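Local coordinates for protein probable hydrogenase maturation factor HypB (Methanocaldococcus jannaschii, PDB 2HF9) that binds GTP and metal ions as a homodimeric SIMIBI-class GTPase and probably hydrolyses GTP slowly to support nickel insertion into [NiFe] hydrogenases, at residues Asn29-Asn34 with Asp137-His141; Lys67-Ile71 with Ala89-Pro93. All blocks are in the same frame, centred on the assembly; numbering follows the deposited sequence.

Contact 1 of 2, residues Asn29-Asn34 with Asp137-His141; sequences NRKLLN and DLGTH
Asp137 OD1 accepts from two donors, Arg30 NH1 and the backbone N of Gly139. The arginine bond, NH1 to OD1, is 3.0 Å and uses the syn lone pair. The Gly139 N bond comes from above the carboxylate plane and closes an Asx turn. Arg30 NH2 reaches the other oxygen, Asp137 OD2, at 2.7 Å. The grip is therefore end-on and bidentate, with the guanidinium and carboxylate planes 30° apart. NH1 also donates in its own plane to Thr140 O at 2.9 Å. A bend at chi3 (-57°) brings the guanidinium over Gly139 CA. Its charge has a second partner in Asp27. Asn29 adds a bond from ND2 to Leu138 O at 2.9 Å. At the other end His141 NE2 donates to Asn34 OD1, 2.6 Å away, with the amide and ring planes 51° apart. His141 ND1 is held by Ala40, so both ring nitrogens are engaged. Gly139 has a positive phi, and a side chain here would strike Asn29 CB. A leucine in place of Arg30 would probably leave the Asp137 carboxylate without its main countercharge and Thr140 O without this donor. The contact pins helix 18-35 to the loop leading into strand 142-148. One guanidinium thus meets both a carboxylate and a main-chain carbonyl of this loop.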
ATOM      1  N   ASN A  29       6.673   8.748 -25.056  1.00 16.43           N
ATOM      2  CA  ASN A  29       7.702   8.848 -24.019  1.00 16.25           C
ATOM      3  C   ASN A  29       8.888   7.932 -24.312  1.00 16.23           C
ATOM      4  O   ASN A  29      10.034   8.368 -24.231  1.00 15.95           O
ATOM      5  CB  ASN A  29       7.133   8.519 -22.630  1.00 15.77           C
ATOM      6  CG  ASN A  29       6.122   9.546 -22.133  1.00 15.90           C
ATOM      7  OD1 ASN A  29       5.948  10.620 -22.720  1.00 14.55           O
ATOM      8  ND2 ASN A  29       5.449   9.214 -21.031  1.00 14.57           N
ATOM      9  N   ARG A  30       8.603   6.670 -24.649  1.00 16.48           N
ATOM     10  CA  ARG A  30       9.647   5.687 -24.970  1.00 17.01           C
ATOM     11  C   ARG A  30      10.476   6.109 -26.178  1.00 16.84           C
ATOM     12  O   ARG A  30      11.700   5.998 -26.162  1.00 16.69           O
ATOM     13  CB  ARG A  30       9.055   4.292 -25.208  1.00 16.99           C
ATOM     14  CG  ARG A  30       9.278   3.311 -24.059  1.00 18.13           C
ATOM     15  CD  ARG A  30       8.705   1.927 -24.355  1.00 17.94           C
ATOM     16  NE  ARG A  30       7.277   1.987 -24.669  1.00 19.95           N
ATOM     17  CZ  ARG A  30       6.298   1.924 -23.769  1.00 20.11           C
ATOM     18  NH1 ARG A  30       6.572   1.783 -22.479  1.00 19.87           N
ATOM     19  NH2 ARG A  30       5.037   1.996 -24.167  1.00 20.14           N
ATOM     20  N   LYS A  31       9.800   6.600 -27.214  1.00 16.94           N
ATOM     21  CA  LYS A  31      10.470   7.115 -28.404  1.00 17.25           C
ATOM     22  C   LYS A  31      11.384   8.300 -28.070  1.00 16.96           C
ATOM     23  O   LYS A  31      12.529   8.349 -28.527  1.00 16.76           O
ATOM     24  CB  LYS A  31       9.435   7.438 -29.504  1.00 17.68           C
ATOM     25  CG  LYS A  31       9.898   8.273 -30.727  1.00 19.35           C
ATOM     26  CD  LYS A  31      11.333   8.012 -31.224  1.00 21.74           C
ATOM     27  CE  LYS A  31      11.671   6.543 -31.420  1.00 22.79           C
ATOM     28  NZ  LYS A  31      13.096   6.302 -31.051  1.00 23.21           N
ATOM     29  N   LEU A  32      10.893   9.228 -27.249  1.00 16.78           N
ATOM     30  CA  LEU A  32      11.694  10.375 -26.817  1.00 16.55           C
ATOM     31  C   LEU A  32      12.932   9.928 -26.038  1.00 16.40           C
ATOM     32  O   LEU A  32      14.033  10.438 -26.259  1.00 16.31           O
ATOM     33  CB  LEU A  32      10.852  11.355 -25.985  1.00 16.43           C
ATOM     34  CG  LEU A  32      11.555  12.572 -25.363  1.00 16.74           C
ATOM     35  CD1 LEU A  32      12.047  13.558 -26.422  1.00 16.36           C
ATOM     36  CD2 LEU A  32      10.644  13.273 -24.356  1.00 16.74           C
ATOM     37  N   LEU A  33      12.740   8.972 -25.132  1.00 16.27           N
ATOM     38  CA  LEU A  33      13.839   8.423 -24.342  1.00 16.16           C
ATOM     39  C   LEU A  33      14.873   7.716 -25.223  1.00 16.22           C
ATOM     40  O   LEU A  33      16.076   7.949 -25.073  1.00 16.15           O
ATOM     41  CB  LEU A  33      13.305   7.479 -23.258  1.00 16.15           C
ATOM     42  CG  LEU A  33      12.455   8.118 -22.152  1.00 15.95           C
ATOM     43  CD1 LEU A  33      11.671   7.051 -21.415  1.00 16.28           C
ATOM     44  CD2 LEU A  33      13.289   8.940 -21.180  1.00 16.33           C
ATOM     45  N   ASN A  34      14.396   6.876 -26.146  1.00 16.31           N
ATOM     46  CA  ASN A  34      15.265   6.155 -27.090  1.00 16.68           C
ATOM     47  C   ASN A  34      16.082   7.087 -27.982  1.00 16.93           C
ATOM     48  O   ASN A  34      17.243   6.809 -28.294  1.00 16.83           O
ATOM     49  CB  ASN A  34      14.453   5.187 -27.958  1.00 16.67           C
ATOM     50  CG  ASN A  34      13.957   3.975 -27.184  1.00 16.74           C
ATOM     51  OD1 ASN A  34      14.557   3.566 -26.191  1.00 16.54           O
ATOM     52  ND2 ASN A  34      12.855   3.392 -27.645  1.00 17.26           N
ATOM     53  N   ASP A 137       0.981   2.214 -18.043  1.00 19.50           N
ATOM     54  CA  ASP A 137       2.307   2.274 -18.653  1.00 18.69           C
ATOM     55  C   ASP A 137       2.784   3.730 -18.653  1.00 17.86           C
ATOM     56  O   ASP A 137       2.068   4.625 -19.112  1.00 17.62           O
ATOM     57  CB  ASP A 137       2.211   1.724 -20.085  1.00 19.11           C
ATOM     58  CG  ASP A 137       3.541   1.714 -20.830  1.00 19.90           C
ATOM     59  OD1 ASP A 137       4.577   2.152 -20.283  1.00 21.21           O
ATOM     60  OD2 ASP A 137       3.537   1.261 -21.998  1.00 21.36           O
ATOM     61  N   LEU A 138       3.979   3.961 -18.115  1.00 16.68           N
ATOM     62  CA  LEU A 138       4.531   5.314 -18.005  1.00 15.58           C
ATOM     63  C   LEU A 138       5.374   5.709 -19.218  1.00 15.18           C
ATOM     64  O   LEU A 138       5.750   6.875 -19.370  1.00 14.69           O
ATOM     65  CB  LEU A 138       5.366   5.457 -16.724  1.00 15.40           C
ATOM     66  CG  LEU A 138       4.710   5.180 -15.365  1.00 14.70           C
ATOM     67  CD1 LEU A 138       5.639   5.591 -14.229  1.00 14.52           C
ATOM     68  CD2 LEU A 138       3.380   5.888 -15.226  1.00 13.87           C
ATOM     69  N   GLY A 139       5.659   4.737 -20.078  1.00 14.52           N
ATOM     70  CA  GLY A 139       6.577   4.934 -21.196  1.00 14.14           C
ATOM     71  C   GLY A 139       7.993   4.540 -20.829  1.00 13.83           C
ATOM     72  O   GLY A 139       8.956   5.068 -21.381  1.00 14.03           O
ATOM     73  N   THR A 140       8.111   3.607 -19.888  1.00 13.48           N
ATOM     74  CA  THR A 140       9.407   3.105 -19.433  1.00 12.94           C
ATOM     75  C   THR A 140       9.791   1.854 -20.218  1.00 12.43           C
ATOM     76  O   THR A 140       8.949   1.236 -20.877  1.00 12.45           O
ATOM     77  CB  THR A 140       9.390   2.786 -17.914  1.00 12.86           C
ATOM     78  OG1 THR A 140       8.341   1.849 -17.627  1.00 13.32           O
ATOM     79  CG2 THR A 140       9.155   4.047 -17.105  1.00 12.81           C
ATOM     80  N   HIS A 141      11.068   1.493 -20.150  1.00 11.92           N
ATOM     81  CA  HIS A 141      11.561   0.267 -20.769  1.00 11.58           C
ATOM     82  C   HIS A 141      11.261  -0.959 -19.913  1.00 11.64           C
ATOM     83  O   HIS A 141      10.886  -2.009 -20.435  1.00 11.65           O
ATOM     84  CB  HIS A 141      13.056   0.384 -21.064  1.00 11.72           C
ATOM     85  CG  HIS A 141      13.377   1.440 -22.072  1.00 11.77           C
ATOM     86  ND1 HIS A 141      13.623   2.751 -21.724  1.00 12.04           N
ATOM     87  CD2 HIS A 141      13.450   1.387 -23.422  1.00 12.12           C
ATOM     88  CE1 HIS A 141      13.854   3.456 -22.818  1.00 13.09           C
ATOM     89  NE2 HIS A 141      13.753   2.652 -23.861  1.00 12.05           N
TER

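Contact 2 of 2, residues Lys67-Ile71 with Ala89-Pro93; sequences KIACI and AKVVP
Cys70 SG lies against the methyl of Ala89, with SG 4.0 Å from Ala89 CB. Its chi1 of -59° sets SG beside its own backbone N, which brings the sulfur up against Ala89. On the same face Cys70 CB meets one branch of Val91, CG2, at 4.3 Å. Ile71 and Val92 pair on the other face, where Ile71 CG1 approaches Val92 CB. The backbones run parallel, 13° apart, as neighbouring strands of one sheet. Cys70 is bonded through both its backbone N and its backbone O. Its N donates to Lys90 O at 2.7 Å, and its O accepts from Val92 N at 2.9 Å. The first of these is nearly straight at both ends. Lys90 N to Ile68 O, at 3.5 Å, is a weak bond at the start of the pair. CA-H...O contacts, such as Ala69 CA to Lys90 O at 3.2 Å, fill in between. This is the strand pairing of a beta-alpha-beta unit, with helix 78-85 as the crossover. That helix packs on Val91 and Cys70 through Met84, while Ile55 and Ile59 of helix 51-62 also cover Cys70. Strand 90-95 is outermost in the chain's sheet, and strand 68-74 lies between it and strand 121-125.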
ATOM      1  N   LYS A  67      24.975   8.613 -16.040  1.00 14.55           N
ATOM      2  CA  LYS A  67      24.354   9.837 -15.547  1.00 14.52           C
ATOM      3  C   LYS A  67      22.888   9.518 -15.273  1.00 13.83           C
ATOM      4  O   LYS A  67      22.166   9.047 -16.155  1.00 13.65           O
ATOM      5  CB  LYS A  67      24.494  10.966 -16.569  1.00 14.84           C
ATOM      6  CG  LYS A  67      25.944  11.378 -16.831  1.00 16.45           C
ATOM      7  CD  LYS A  67      26.060  12.207 -18.097  1.00 19.75           C
ATOM      8  CE  LYS A  67      27.502  12.316 -18.564  1.00 21.30           C
ATOM      9  NZ  LYS A  67      27.571  12.979 -19.897  1.00 22.91           N
ATOM     10  N   ILE A  68      22.458   9.756 -14.040  1.00 13.26           N
ATOM     11  CA  ILE A  68      21.162   9.264 -13.581  1.00 12.85           C
ATOM     12  C   ILE A  68      20.218  10.402 -13.199  1.00 12.65           C
ATOM     13  O   ILE A  68      20.608  11.350 -12.513  1.00 12.53           O
ATOM     14  CB  ILE A  68      21.325   8.263 -12.399  1.00 12.73           C
ATOM     15  CG1 ILE A  68      22.195   7.069 -12.818  1.00 12.27           C
ATOM     16  CG2 ILE A  68      19.960   7.771 -11.897  1.00 12.71           C
ATOM     17  CD1 ILE A  68      22.869   6.348 -11.659  1.00 11.94           C
ATOM     18  N   ALA A  69      18.979  10.298 -13.675  1.00 12.37           N
ATOM     19  CA  ALA A  69      17.907  11.203 -13.282  1.00 12.07           C
ATOM     20  C   ALA A  69      16.805  10.400 -12.614  1.00 11.81           C
ATOM     21  O   ALA A  69      16.664   9.200 -12.867  1.00 11.43           O
ATOM     22  CB  ALA A  69      17.355  11.940 -14.493  1.00 12.38           C
ATOM     23  N   CYS A  70      16.033  11.068 -11.761  1.00 11.40           N
ATOM     24  CA  CYS A  70      14.864  10.465 -11.132  1.00 11.13           C
ATOM     25  C   CYS A  70      13.608  11.310 -11.276  1.00 11.02           C
ATOM     26  O   CYS A  70      13.670  12.538 -11.373  1.00 10.63           O
ATOM     27  CB  CYS A  70      15.113  10.217  -9.645  1.00 11.28           C
ATOM     28  SG  CYS A  70      16.506   9.142  -9.298  1.00 12.36           S
ATOM     29  N   ILE A  71      12.473  10.622 -11.297  1.00 10.58           N
ATOM     30  CA  ILE A  71      11.165  11.233 -11.126  1.00 10.63           C
ATOM     31  C   ILE A  71      10.566  10.592  -9.877  1.00 10.53           C
ATOM     32  O   ILE A  71      10.419   9.368  -9.810  1.00 10.19           O
ATOM     33  CB  ILE A  71      10.246  11.003 -12.360  1.00 10.51           C
ATOM     34  CG1 ILE A  71      10.765  11.793 -13.567  1.00 10.63           C
ATOM     35  CG2 ILE A  71       8.797  11.400 -12.047  1.00 11.60           C
ATOM     36  CD1 ILE A  71      10.214  11.325 -14.922  1.00 10.33           C
ATOM     37  N   ALA A  89      21.652  12.659  -7.959  1.00 20.04           N
ATOM     38  CA  ALA A  89      20.792  12.531  -9.127  1.00 19.68           C
ATOM     39  C   ALA A  89      20.010  13.819  -9.334  1.00 19.41           C
ATOM     40  O   ALA A  89      19.711  14.535  -8.376  1.00 19.13           O
ATOM     41  CB  ALA A  89      19.841  11.355  -8.972  1.00 19.57           C
ATOM     42  N   LYS A  90      19.696  14.113 -10.592  1.00 19.39           N
ATOM     43  CA  LYS A  90      18.747  15.171 -10.910  1.00 19.38           C
ATOM     44  C   LYS A  90      17.345  14.609 -10.702  1.00 18.75           C
ATOM     45  O   LYS A  90      17.030  13.525 -11.192  1.00 18.87           O
ATOM     46  CB  LYS A  90      18.940  15.667 -12.340  1.00 19.62           C
ATOM     47  CG  LYS A  90      18.071  16.869 -12.681  1.00 21.36           C
ATOM     48  CD  LYS A  90      18.887  17.980 -13.324  1.00 23.40           C
ATOM     49  CE  LYS A  90      18.007  19.172 -13.687  1.00 24.70           C
ATOM     50  NZ  LYS A  90      17.195  19.654 -12.527  1.00 25.36           N
ATOM     51  N   VAL A  91      16.518  15.338  -9.959  1.00 18.02           N
ATOM     52  CA  VAL A  91      15.199  14.841  -9.577  1.00 17.12           C
ATOM     53  C   VAL A  91      14.087  15.795  -9.997  1.00 16.81           C
ATOM     54  O   VAL A  91      14.165  17.003  -9.760  1.00 16.73           O
ATOM     55  CB  VAL A  91      15.102  14.590  -8.049  1.00 17.35           C
ATOM     56  CG1 VAL A  91      13.784  13.907  -7.695  1.00 16.74           C
ATOM     57  CG2 VAL A  91      16.286  13.765  -7.558  1.00 16.99           C
ATOM     58  N   VAL A  92      13.058  15.241 -10.633  1.00 15.80           N
ATOM     59  CA  VAL A  92      11.818  15.965 -10.860  1.00 15.22           C
ATOM     60  C   VAL A  92      10.770  15.404  -9.902  1.00 14.75           C
ATOM     61  O   VAL A  92      10.388  14.231 -10.012  1.00 14.26           O
ATOM     62  CB  VAL A  92      11.325  15.860 -12.322  1.00 15.09           C
ATOM     63  CG1 VAL A  92       9.994  16.589 -12.494  1.00 15.14           C
ATOM     64  CG2 VAL A  92      12.369  16.429 -13.276  1.00 15.66           C
ATOM     65  N   PRO A  93      10.317  16.229  -8.943  1.00 14.39           N
ATOM     66  CA  PRO A  93       9.270  15.765  -8.046  1.00 14.16           C
ATOM     67  C   PRO A  93       7.891  15.934  -8.676  1.00 14.18           C
ATOM     68  O   PRO A  93       7.659  16.892  -9.421  1.00 13.93           O
ATOM     69  CB  PRO A  93       9.427  16.677  -6.827  1.00 14.17           C
ATOM     70  CG  PRO A  93       9.998  17.945  -7.372  1.00 14.33           C
ATOM     71  CD  PRO A  93      10.754  17.606  -8.632  1.00 14.51           C
TER

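From the N terminus the chain first forms helix 18-35, which carries residues 29-34. It then runs through strand 39-45 and helix 51-62 to strand 68-74. Helix 78-85 follows, and contact 2 closes this short crossover when strand 90-95 returns beside strand 68-74. The chain goes on through helix 104-111 and strand 121-125 before residues 137-141 reach back to the first helix. Contact 1 thus closes a much longer loop, and all of contact 2 falls within it. The centres of the two contacts lie about 15 Å apart and the two do not touch. Contact 2 builds one edge of the parallel sheet. Contact 1 ties helix 18-35 to the loop before strand 142-148.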